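Local coordinates for protein glycoside Hydrolase (Bacteroides uniformis, PDB 5T99) that probably hydrolyses galactose-containing saccharides derived from agarose, as a family 2 glycoside hydrolase of a human intestinal symbiont, at residues A[260-271]-A[283-291]; A[533-542]-A[670-678]. One frame throughout, in Å; residues are numbered along the deposited sequence.

Interaction 1 of 2, residues A[260-271]-A[283-291]; sequences WGQKNPYMYKLK and TYFTDFGIR. With EDO (1,2-ethanediol), chain J.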
loop_
_atom_site.group_PDB
_atom_site.type_symbol
_atom_site.label_atom_id
_atom_site.label_comp_id
_atom_site.label_asym_id
_atom_site.label_seq_id
_atom_site.Cartn_x
_atom_site.Cartn_y
_atom_site.Cartn_z
ATOM N N TRP A 260 9.984 -11.188 -15.510
ATOM C CA TRP A 260 9.652 -10.383 -14.325
ATOM C C TRP A 260 10.049 -11.201 -13.107
ATOM O O TRP A 260 9.620 -12.361 -12.952
ATOM C CB TRP A 260 8.163 -10.026 -14.275
ATOM C CG TRP A 260 7.733 -9.139 -13.106
ATOM C CD1 TRP A 260 7.553 -7.779 -13.131
ATOM C CD2 TRP A 260 7.394 -9.559 -11.772
ATOM N NE1 TRP A 260 7.139 -7.333 -11.901
ATOM C CE2 TRP A 260 7.044 -8.395 -11.046
ATOM C CE3 TRP A 260 7.367 -10.798 -11.120
ATOM C CZ2 TRP A 260 6.668 -8.430 -9.695
ATOM C CZ3 TRP A 260 6.995 -10.841 -9.775
ATOM C CH2 TRP A 260 6.647 -9.655 -9.076
ATOM N N GLY A 261 10.902 -10.609 -12.275
ATOM C CA GLY A 261 11.355 -11.221 -11.022
ATOM C C GLY A 261 11.625 -10.144 -9.987
ATOM O O GLY A 261 11.573 -8.964 -10.301
ATOM N N GLN A 262 11.929 -10.558 -8.759
ATOM C CA GLN A 262 12.058 -9.619 -7.628
ATOM C C GLN A 262 13.275 -8.710 -7.753
ATOM O O GLN A 262 13.182 -7.532 -7.434
ATOM C CB GLN A 262 12.041 -10.353 -6.273
ATOM C CG GLN A 262 10.800 -11.220 -6.120
ATOM C CD GLN A 262 10.276 -11.311 -4.693
ATOM O OE1 GLN A 262 10.809 -12.052 -3.870
ATOM N NE2 GLN A 262 9.203 -10.582 -4.411
ATOM N N LYS A 263 14.394 -9.247 -8.238
ATOM C CA LYS A 263 15.589 -8.438 -8.483
ATOM C C LYS A 263 15.424 -7.599 -9.745
ATOM O O LYS A 263 15.820 -6.434 -9.764
ATOM C CB LYS A 263 16.844 -9.309 -8.623
ATOM C CG LYS A 263 17.208 -10.149 -7.407
ATOM C CD LYS A 263 17.467 -9.301 -6.163
ATOM C CE LYS A 263 16.273 -9.318 -5.203
ATOM N NZ LYS A 263 16.430 -8.378 -4.054
ATOM N N ASN A 264 14.854 -8.194 -10.790
ATOM C CA ASN A 264 14.685 -7.531 -12.089
ATOM C C ASN A 264 13.216 -7.553 -12.536
ATOM O O ASN A 264 12.784 -8.447 -13.275
ATOM C CB ASN A 264 15.641 -8.146 -13.102
ATOM C CG ASN A 264 17.099 -7.850 -12.743
ATOM O OD1 ASN A 264 17.564 -6.718 -12.906
ATOM N ND2 ASN A 264 17.810 -8.850 -12.205
ATOM N N PRO A 265 12.434 -6.576 -12.037
ATOM C CA PRO A 265 10.987 -6.507 -12.262
ATOM C C PRO A 265 10.640 -5.853 -13.605
ATOM O O PRO A 265 10.045 -4.762 -13.674
ATOM C CB PRO A 265 10.512 -5.679 -11.073
ATOM C CG PRO A 265 11.649 -4.741 -10.820
ATOM C CD PRO A 265 12.881 -5.533 -11.091
ATOM N N TYR A 266 11.003 -6.562 -14.667
ATOM C CA TYR A 266 10.871 -6.059 -16.008
ATOM C C TYR A 266 9.402 -6.103 -16.453
ATOM O O TYR A 266 8.751 -7.134 -16.337
ATOM C CB TYR A 266 11.745 -6.888 -16.945
ATOM C CG TYR A 266 11.882 -6.290 -18.315
ATOM C CD1 TYR A 266 13.035 -5.581 -18.672
ATOM C CD2 TYR A 266 10.859 -6.432 -19.265
ATOM C CE1 TYR A 266 13.177 -5.041 -19.939
ATOM C CE2 TYR A 266 10.982 -5.901 -20.535
ATOM C CZ TYR A 266 12.143 -5.200 -20.873
ATOM O OH TYR A 266 12.255 -4.662 -22.139
ATOM N N MET A 267 8.923 -4.979 -16.983
ATOM C CA MET A 267 7.546 -4.804 -17.403
ATOM C C MET A 267 7.484 -4.594 -18.900
ATOM O O MET A 267 8.318 -3.889 -19.467
ATOM C CB MET A 267 6.948 -3.566 -16.727
ATOM C CG MET A 267 6.768 -3.703 -15.215
ATOM S SD MET A 267 5.651 -5.046 -14.794
ATOM C CE MET A 267 4.081 -4.366 -15.328
ATOM N N TYR A 268 6.492 -5.214 -19.523
ATOM C CA TYR A 268 6.167 -4.992 -20.925
ATOM C C TYR A 268 4.922 -4.137 -20.950
ATOM O O TYR A 268 4.223 -4.028 -19.953
ATOM C CB TYR A 268 5.900 -6.325 -21.645
ATOM C CG TYR A 268 7.132 -7.131 -21.977
ATOM C CD1 TYR A 268 7.794 -6.962 -23.188
ATOM C CD2 TYR A 268 7.641 -8.057 -21.082
ATOM C CE1 TYR A 268 8.929 -7.704 -23.506
ATOM C CE2 TYR A 268 8.781 -8.808 -21.379
ATOM C CZ TYR A 268 9.419 -8.638 -22.598
ATOM O OH TYR A 268 10.533 -9.381 -22.899
ATOM N N LYS A 269 4.660 -3.539 -22.103
ATOM C CA LYS A 269 3.437 -2.786 -22.371
ATOM C C LYS A 269 2.724 -3.372 -23.604
ATOM O O LYS A 269 3.339 -3.536 -24.663
ATOM C CB LYS A 269 3.776 -1.316 -22.596
ATOM C CG LYS A 269 2.580 -0.401 -22.843
ATOM C CD LYS A 269 3.002 1.060 -23.004
ATOM C CE LYS A 269 3.352 1.696 -21.659
ATOM N NZ LYS A 269 3.825 3.109 -21.816
ATOM N N LEU A 270 1.435 -3.683 -23.448
ATOM C CA LEU A 270 0.592 -4.181 -24.537
ATOM C C LEU A 270 -0.264 -3.050 -25.080
ATOM O O LEU A 270 -1.071 -2.493 -24.341
ATOM C CB LEU A 270 -0.332 -5.297 -24.037
ATOM C CG LEU A 270 -1.452 -5.760 -24.977
ATOM C CD1 LEU A 270 -0.856 -6.376 -26.242
ATOM C CD2 LEU A 270 -2.388 -6.730 -24.275
ATOM N N LYS A 271 -0.109 -2.739 -26.365
ATOM C CA LYS A 271 -0.997 -1.809 -27.063
ATOM C C LYS A 271 -1.936 -2.635 -27.920
ATOM O O LYS A 271 -1.488 -3.367 -28.803
ATOM C CB LYS A 271 -0.163 -0.868 -27.922
ATOM C CG LYS A 271 -0.901 0.161 -28.794
ATOM C CD LYS A 271 0.040 0.644 -29.911
ATOM C CE LYS A 271 -0.001 2.142 -30.130
ATOM N NZ LYS A 271 1.200 2.620 -30.883
ATOM N N THR A 283 -7.894 2.201 -29.128
ATOM C CA THR A 283 -6.550 1.861 -28.688
ATOM C C THR A 283 -6.628 1.682 -27.193
ATOM O O THR A 283 -7.182 2.532 -26.507
ATOM C CB THR A 283 -5.530 2.967 -29.015
ATOM O OG1 THR A 283 -5.468 3.175 -30.434
ATOM C CG2 THR A 283 -4.134 2.592 -28.519
ATOM N N TYR A 284 -6.054 0.589 -26.690
ATOM C CA TYR A 284 -6.199 0.193 -25.288
ATOM C C TYR A 284 -4.895 -0.419 -24.799
ATOM O O TYR A 284 -4.411 -1.399 -25.374
ATOM C CB TYR A 284 -7.323 -0.830 -25.178
ATOM C CG TYR A 284 -7.763 -1.212 -23.779
ATOM C CD1 TYR A 284 -8.844 -0.566 -23.162
ATOM C CD2 TYR A 284 -7.133 -2.239 -23.087
ATOM C CE1 TYR A 284 -9.278 -0.936 -21.895
ATOM C CE2 TYR A 284 -7.560 -2.614 -21.819
ATOM C CZ TYR A 284 -8.633 -1.960 -21.228
ATOM O OH TYR A 284 -9.053 -2.326 -19.969
ATOM N N PHE A 285 -4.343 0.159 -23.736
ATOM C CA PHE A 285 -3.063 -0.248 -23.194
ATOM C C PHE A 285 -3.237 -1.117 -21.941
ATOM O O PHE A 285 -4.158 -0.896 -21.149
ATOM C CB PHE A 285 -2.223 0.986 -22.875
ATOM C CG PHE A 285 -1.738 1.723 -24.095
ATOM C CD1 PHE A 285 -0.548 1.338 -24.738
ATOM C CD2 PHE A 285 -2.450 2.806 -24.601
ATOM C CE1 PHE A 285 -0.081 2.019 -25.852
ATOM C CE2 PHE A 285 -1.988 3.493 -25.722
ATOM C CZ PHE A 285 -0.806 3.096 -26.351
ATOM N N THR A 286 -2.354 -2.109 -21.795
ATOM C CA THR A 286 -2.293 -2.969 -20.611
ATOM C C THR A 286 -0.818 -3.208 -20.243
ATOM O O THR A 286 -0.019 -3.633 -21.078
ATOM C CB THR A 286 -2.964 -4.345 -20.848
ATOM O OG1 THR A 286 -4.310 -4.183 -21.312
ATOM C CG2 THR A 286 -2.977 -5.179 -19.553
ATOM N N ASP A 287 -0.459 -2.941 -18.992
ATOM C CA ASP A 287 0.881 -3.257 -18.514
ATOM C C ASP A 287 0.865 -4.685 -18.020
ATOM O O ASP A 287 -0.137 -5.128 -17.439
ATOM C CB ASP A 287 1.304 -2.300 -17.408
ATOM C CG ASP A 287 1.636 -0.912 -17.934
ATOM O OD1 ASP A 287 2.266 -0.795 -19.012
ATOM O OD2 ASP A 287 1.284 0.071 -17.264
ATOM N N PHE A 288 1.943 -5.420 -18.289
ATOM C CA PHE A 288 2.048 -6.811 -17.847
ATOM C C PHE A 288 3.492 -7.260 -17.712
ATOM O O PHE A 288 4.398 -6.623 -18.247
ATOM C CB PHE A 288 1.272 -7.750 -18.783
ATOM C CG PHE A 288 1.971 -8.037 -20.093
ATOM C CD1 PHE A 288 2.828 -9.121 -20.217
ATOM C CD2 PHE A 288 1.767 -7.222 -21.201
ATOM C CE1 PHE A 288 3.479 -9.384 -21.416
ATOM C CE2 PHE A 288 2.412 -7.482 -22.404
ATOM C CZ PHE A 288 3.261 -8.569 -22.514
ATOM N N GLY A 289 3.680 -8.362 -16.985
ATOM C CA GLY A 289 4.972 -8.994 -16.808
ATOM C C GLY A 289 4.931 -10.470 -17.157
ATOM O O GLY A 289 3.852 -11.067 -17.291
ATOM N N ILE A 290 6.123 -11.046 -17.295
ATOM C CA ILE A 290 6.292 -12.438 -17.670
ATOM C C ILE A 290 6.964 -13.199 -16.525
ATOM O O ILE A 290 8.182 -13.115 -16.316
ATOM C CB ILE A 290 7.099 -12.570 -18.982
ATOM C CG1 ILE A 290 6.418 -11.760 -20.097
ATOM C CG2 ILE A 290 7.247 -14.035 -19.378
ATOM C CD1 ILE A 290 7.060 -11.879 -21.475
ATOM N N ARG A 291 6.149 -13.939 -15.785
ATOM C CA ARG A 291 6.627 -14.790 -14.703
ATOM C C ARG A 291 5.635 -15.917 -14.514
ATOM O O ARG A 291 4.447 -15.747 -14.800
ATOM C CB ARG A 291 6.846 -13.988 -13.394
ATOM C CG ARG A 291 5.665 -13.856 -12.422
ATOM C CD ARG A 291 4.600 -12.934 -12.953
ATOM N NE ARG A 291 3.416 -12.861 -12.084
ATOM C CZ ARG A 291 2.340 -13.660 -12.153
ATOM N NH1 ARG A 291 1.327 -13.453 -11.320
ATOM N NH2 ARG A 291 2.254 -14.664 -13.034
HETATM C C1 EDO J . -0.212 -11.969 -15.543
HETATM O O1 EDO J . -1.653 -11.945 -15.707
HETATM C C2 EDO J . 0.522 -11.116 -16.585
HETATM O O2 EDO J . 1.241 -10.012 -15.996
HETATM O O HOH W 1 8.467 -9.486 -17.709
HETATM O O HOH W 2 5.036 -1.250 -18.645
#
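Phe288 lays one face of its ring on Tyr268 CB, which stands 3.8 Å from the ring centroid, while Leu270 CB sits at the ring's edge, 3.9 Å from Phe288 CE2. The phenyl is swung there by its first torsion, which places CG between backbone N and carbonyl carbon (chi1 77°). The Tyr268 ring is nearly parallel to it, planes 15° apart, but slid so far that they barely overlap. Tyr266 CE2 covers the centre of one face of the Tyr268 ring, and Ile290 CD1 comes in obliquely, 3.5 Å from Tyr268 CE2; the phenol OH bonds to Asn258 N. In the Trp260 indole, CE3 lies 3.7 Å from Arg291 CG, the two side chains running the same way, with Tyr266 O at the ring's edge in plane. NE1 of Trp260 and NE of Arg291 go on to the carbonyls of Asp361 and Pro407.

Backbone bonds hold the strands antiparallel: Tyr268 pairs with Phe288 and Leu270 with Thr286, Leu270 N to Thr286 O measuring 2.8 Å. Further along, Trp260 N donates to Ile290 O, and a water joins Tyr266 O to Ile290 N. Leu270 also packs on Val187, Val189 and Ile203, so this hairpin face lines the core of a beta sandwich, consistent with the immunoglobulin-like domain of family 2 glycoside hydrolases.

Interaction 2 of 2, residues A[533-542]-A[670-678]; sequences PPDIEFHFQE and TFQSKYRLS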
loop_
_atom_site.group_PDB
_atom_site.type_symbol
_atom_site.label_atom_id
_atom_site.label_comp_id
_atom_site.label_asym_id
_atom_site.label_seq_id
_atom_site.Cartn_x
_atom_site.Cartn_y
_atom_site.Cartn_z
ATOM N N PRO A 533 6.563 -10.836 20.219
ATOM C CA PRO A 533 7.658 -10.152 19.521
ATOM C C PRO A 533 8.049 -10.866 18.224
ATOM O O PRO A 533 7.802 -12.053 18.099
ATOM C CB PRO A 533 8.824 -10.199 20.526
ATOM C CG PRO A 533 8.241 -10.669 21.810
ATOM C CD PRO A 533 7.030 -11.479 21.457
ATOM N N PRO A 534 8.670 -10.149 17.272
ATOM C CA PRO A 534 9.127 -10.761 16.013
ATOM C C PRO A 534 9.992 -12.018 16.174
ATOM O O PRO A 534 9.932 -12.922 15.323
ATOM C CB PRO A 534 9.936 -9.637 15.357
ATOM C CG PRO A 534 9.303 -8.387 15.854
ATOM C CD PRO A 534 8.862 -8.684 17.265
ATOM N N ASP A 535 10.774 -12.063 17.254
ATOM C CA ASP A 535 11.679 -13.189 17.556
ATOM C C ASP A 535 10.918 -14.529 17.581
ATOM O O ASP A 535 11.444 -15.557 17.147
ATOM C CB ASP A 535 12.394 -13.005 18.923
ATOM C CG ASP A 535 12.916 -11.580 19.160
ATOM O OD1 ASP A 535 14.079 -11.404 19.605
ATOM O OD2 ASP A 535 12.146 -10.627 18.930
ATOM N N ILE A 536 9.690 -14.495 18.109
ATOM C CA ILE A 536 8.826 -15.678 18.207
ATOM C C ILE A 536 8.421 -16.181 16.814
ATOM O O ILE A 536 8.446 -17.393 16.568
ATOM C CB ILE A 536 7.564 -15.389 19.079
ATOM C CG1 ILE A 536 7.949 -15.182 20.551
ATOM C CG2 ILE A 536 6.508 -16.487 18.956
ATOM C CD1 ILE A 536 8.425 -16.437 21.266
ATOM N N GLU A 537 8.055 -15.272 15.909
ATOM C CA GLU A 537 7.715 -15.692 14.539
ATOM C C GLU A 537 8.941 -16.276 13.821
ATOM O O GLU A 537 8.850 -17.351 13.215
ATOM C CB GLU A 537 7.113 -14.553 13.720
ATOM C CG GLU A 537 6.426 -15.011 12.432
ATOM C CD GLU A 537 5.229 -15.919 12.648
ATOM O OE1 GLU A 537 4.470 -15.707 13.626
ATOM O OE2 GLU A 537 5.040 -16.829 11.823
ATOM N N PHE A 538 10.082 -15.585 13.919
ATOM C CA PHE A 538 11.333 -16.069 13.311
ATOM C C PHE A 538 11.636 -17.495 13.753
ATOM O O PHE A 538 11.963 -18.352 12.925
ATOM C CB PHE A 538 12.546 -15.180 13.654
ATOM C CG PHE A 538 12.407 -13.739 13.234
ATOM C CD1 PHE A 538 11.496 -13.336 12.243
ATOM C CD2 PHE A 538 13.210 -12.783 13.822
ATOM C CE1 PHE A 538 11.379 -12.011 11.888
ATOM C CE2 PHE A 538 13.103 -11.445 13.461
ATOM C CZ PHE A 538 12.190 -11.057 12.496
ATOM N N HIS A 539 11.518 -17.726 15.060
ATOM C CA HIS A 539 11.754 -19.033 15.642
ATOM C C HIS A 539 10.853 -20.097 15.018
ATOM O O HIS A 539 11.343 -21.124 14.541
ATOM C CB HIS A 539 11.539 -18.984 17.157
ATOM C CG HIS A 539 11.852 -20.273 17.839
ATOM N ND1 HIS A 539 10.883 -21.060 18.426
ATOM C CD2 HIS A 539 13.019 -20.937 17.986
ATOM C CE1 HIS A 539 11.446 -22.139 18.933
ATOM N NE2 HIS A 539 12.741 -22.094 18.674
ATOM N N PHE A 540 9.546 -19.845 15.005
ATOM C CA PHE A 540 8.592 -20.840 14.503
ATOM C C PHE A 540 8.594 -20.956 12.968
ATOM O O PHE A 540 8.263 -22.024 12.449
ATOM C CB PHE A 540 7.183 -20.617 15.083
ATOM C CG PHE A 540 7.040 -21.055 16.534
ATOM C CD1 PHE A 540 7.010 -22.412 16.871
ATOM C CD2 PHE A 540 6.934 -20.120 17.568
ATOM C CE1 PHE A 540 6.879 -22.825 18.201
ATOM C CE2 PHE A 540 6.798 -20.530 18.902
ATOM C CZ PHE A 540 6.775 -21.881 19.218
ATOM N N GLN A 541 8.993 -19.897 12.247
ATOM C CA GLN A 541 9.238 -19.998 10.793
ATOM C C GLN A 541 10.405 -20.930 10.487
ATOM O O GLN A 541 10.325 -21.726 9.544
ATOM C CB GLN A 541 9.496 -18.634 10.136
ATOM C CG GLN A 541 8.273 -17.735 10.041
ATOM C CD GLN A 541 7.248 -18.126 8.966
ATOM O OE1 GLN A 541 7.551 -18.813 7.979
ATOM N NE2 GLN A 541 6.017 -17.656 9.153
ATOM N N GLU A 542 11.485 -20.834 11.266
ATOM C CA GLU A 542 12.646 -21.724 11.082
ATOM C C GLU A 542 12.318 -23.180 11.396
ATOM O O GLU A 542 12.767 -24.060 10.680
ATOM C CB GLU A 542 13.853 -21.266 11.901
ATOM C CG GLU A 542 14.475 -19.987 11.357
ATOM C CD GLU A 542 15.563 -19.406 12.252
ATOM O OE1 GLU A 542 16.189 -20.193 13.020
ATOM O OE2 GLU A 542 15.789 -18.165 12.176
ATOM N N THR A 670 9.306 -16.463 29.746
ATOM C CA THR A 670 10.359 -15.785 28.979
ATOM C C THR A 670 10.890 -16.629 27.816
ATOM O O THR A 670 10.787 -17.860 27.826
ATOM C CB THR A 670 11.554 -15.419 29.878
ATOM O OG1 THR A 670 12.089 -16.607 30.478
ATOM C CG2 THR A 670 11.128 -14.422 30.957
ATOM N N PHE A 671 11.476 -15.943 26.833
ATOM C CA PHE A 671 12.062 -16.575 25.644
ATOM C C PHE A 671 13.552 -16.194 25.508
ATOM O O PHE A 671 13.909 -15.008 25.596
ATOM C CB PHE A 671 11.255 -16.160 24.397
ATOM C CG PHE A 671 11.783 -16.732 23.106
ATOM C CD1 PHE A 671 11.728 -18.102 22.864
ATOM C CD2 PHE A 671 12.338 -15.900 22.129
ATOM C CE1 PHE A 671 12.221 -18.633 21.682
ATOM C CE2 PHE A 671 12.831 -16.428 20.943
ATOM C CZ PHE A 671 12.775 -17.797 20.720
ATOM N N GLN A 672 14.409 -17.204 25.321
ATOM C CA GLN A 672 15.822 -16.982 24.997
ATOM C C GLN A 672 15.977 -16.756 23.483
ATOM O O GLN A 672 15.995 -17.714 22.708
ATOM C CB GLN A 672 16.696 -18.170 25.445
ATOM C CG GLN A 672 16.636 -18.534 26.930
ATOM C CD GLN A 672 16.927 -17.370 27.869
ATOM O OE1 GLN A 672 16.092 -17.005 28.695
ATOM N NE2 GLN A 672 18.108 -16.777 27.741
ATOM N N SER A 673 16.095 -15.491 23.072
ATOM C CA SER A 673 16.127 -15.125 21.648
ATOM C C SER A 673 17.538 -15.085 21.059
ATOM O O SER A 673 18.428 -14.410 21.580
ATOM C CB SER A 673 15.447 -13.770 21.429
ATOM O OG SER A 673 15.539 -13.376 20.073
ATOM N N LYS A 674 17.732 -15.789 19.950
ATOM C CA LYS A 674 18.986 -15.699 19.202
ATOM C C LYS A 674 19.022 -14.514 18.233
ATOM O O LYS A 674 19.991 -14.370 17.500
ATOM C CB LYS A 674 19.281 -17.006 18.451
ATOM C CG LYS A 674 18.368 -17.368 17.280
ATOM C CD LYS A 674 18.889 -18.642 16.622
ATOM C CE LYS A 674 17.925 -19.235 15.598
ATOM N NZ LYS A 674 18.174 -20.696 15.368
ATOM N N TYR A 675 18.000 -13.664 18.238
ATOM C CA TYR A 675 17.859 -12.611 17.238
ATOM C C TYR A 675 18.265 -11.221 17.742
ATOM O O TYR A 675 18.199 -10.258 16.984
ATOM C CB TYR A 675 16.412 -12.608 16.718
ATOM C CG TYR A 675 15.998 -13.977 16.222
ATOM C CD1 TYR A 675 16.437 -14.449 14.983
ATOM C CD2 TYR A 675 15.208 -14.819 17.005
ATOM C CE1 TYR A 675 16.080 -15.712 14.533
ATOM C CE2 TYR A 675 14.847 -16.084 16.567
ATOM C CZ TYR A 675 15.279 -16.531 15.333
ATOM O OH TYR A 675 14.920 -17.792 14.895
ATOM N N ARG A 676 18.657 -11.130 19.017
ATOM C CA ARG A 676 19.181 -9.908 19.616
ATOM C C ARG A 676 20.466 -10.223 20.386
ATOM O O ARG A 676 20.613 -11.318 20.923
ATOM C CB ARG A 676 18.172 -9.300 20.585
ATOM C CG ARG A 676 16.742 -9.366 20.113
ATOM C CD ARG A 676 15.826 -8.605 21.040
ATOM N NE ARG A 676 14.433 -8.773 20.646
ATOM C CZ ARG A 676 13.438 -7.974 21.015
ATOM N NH1 ARG A 676 13.659 -6.895 21.768
ATOM N NH2 ARG A 676 12.202 -8.245 20.607
ATOM N N LEU A 677 21.389 -9.258 20.401
ATOM C CA LEU A 677 22.608 -9.306 21.209
ATOM C C LEU A 677 22.440 -8.264 22.294
ATOM O O LEU A 677 21.917 -7.189 22.023
ATOM C CB LEU A 677 23.844 -8.975 20.372
ATOM C CG LEU A 677 24.176 -9.862 19.177
ATOM C CD1 LEU A 677 25.404 -9.327 18.469
ATOM C CD2 LEU A 677 24.399 -11.303 19.595
ATOM N N SER A 678 22.869 -8.568 23.517
ATOM C CA SER A 678 22.565 -7.685 24.649
ATOM C C SER A 678 23.698 -7.519 25.664
ATOM O O SER A 678 24.461 -8.446 25.940
ATOM C CB SER A 678 21.299 -8.165 25.372
ATOM O OG SER A 678 21.397 -9.540 25.672
#
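Arg676 grips Asp535 side-on with two nitrogens: NE reaches OD1 of Asp535 at 2.9 Å, on that oxygen's syn lone pair, and NH2 reaches OD2 at the same distance. Both oxygens lie close to the guanidinium plane, although the carboxylate is turned 33° against it. The second salt bridge, Lys674 NZ to Glu542 OE1 at 3.1 Å, is weak.

Among the hydroxyls, Ser673 OG donates to Asp535 OD1 in a bond modelled very short, its exact length doubtful, and accepts from Tyr675 N, making an ST turn. Tyr675 OH gives Glu542 OE2 a weak bond of 2.9 Å, the carboxylate oxygen lying in the plane of the phenol.

Aromatic contacts come between the polar groups along the helix. Phe538 CB stands over one face of Tyr675, 3.5 Å from CZ, and Lys674 CG covers the opposite face; the Phe538 ring then turns its edge to Tyr675, planes 71° apart. A first torsion of 179° puts CG of Phe671 anti to the backbone N and carries the ring out to the helix. There Ile536 CD1 lies over one face of it, 3.8 Å from Phe671 CG, and an edge points at the face of His539.

NH1 and NH2 of Arg676 also bond the carbonyls of Tyr523 and Asp524. A leucine in place of Arg676 would probably leave buried Asp535 without its charge partner and those two carbonyls without their donors. The chemistry thus implies a specific joint: a buried ion pair near the helix start whose charges probably largely offset each other, aromatic rings midway, and weaker polar ties at its far end.

Overall arrangement
Interaction 1 closes before interaction 2 opens along the chain; their centres lie 39 Å apart, with nearest atoms about 14 Å from each other, so they do not touch. They share no sheet. Interaction 1 pairs strands 268-276 and 279-288 inside a beta domain, whose end ties to the barrel region through the outside bonds of Trp260 to Asp361 and Arg291 to Pro407. Interaction 2 itself joins the barrel to a later beta region: helix 534-543, which comes between barrel strands 490-495 and 549-552 along the chain, meets strand 670-673 and the turn leading to strand 677-682, in the DUF4982 region. The side chain of Pro533 is about 13 Å from the bound galacto-isofagomine.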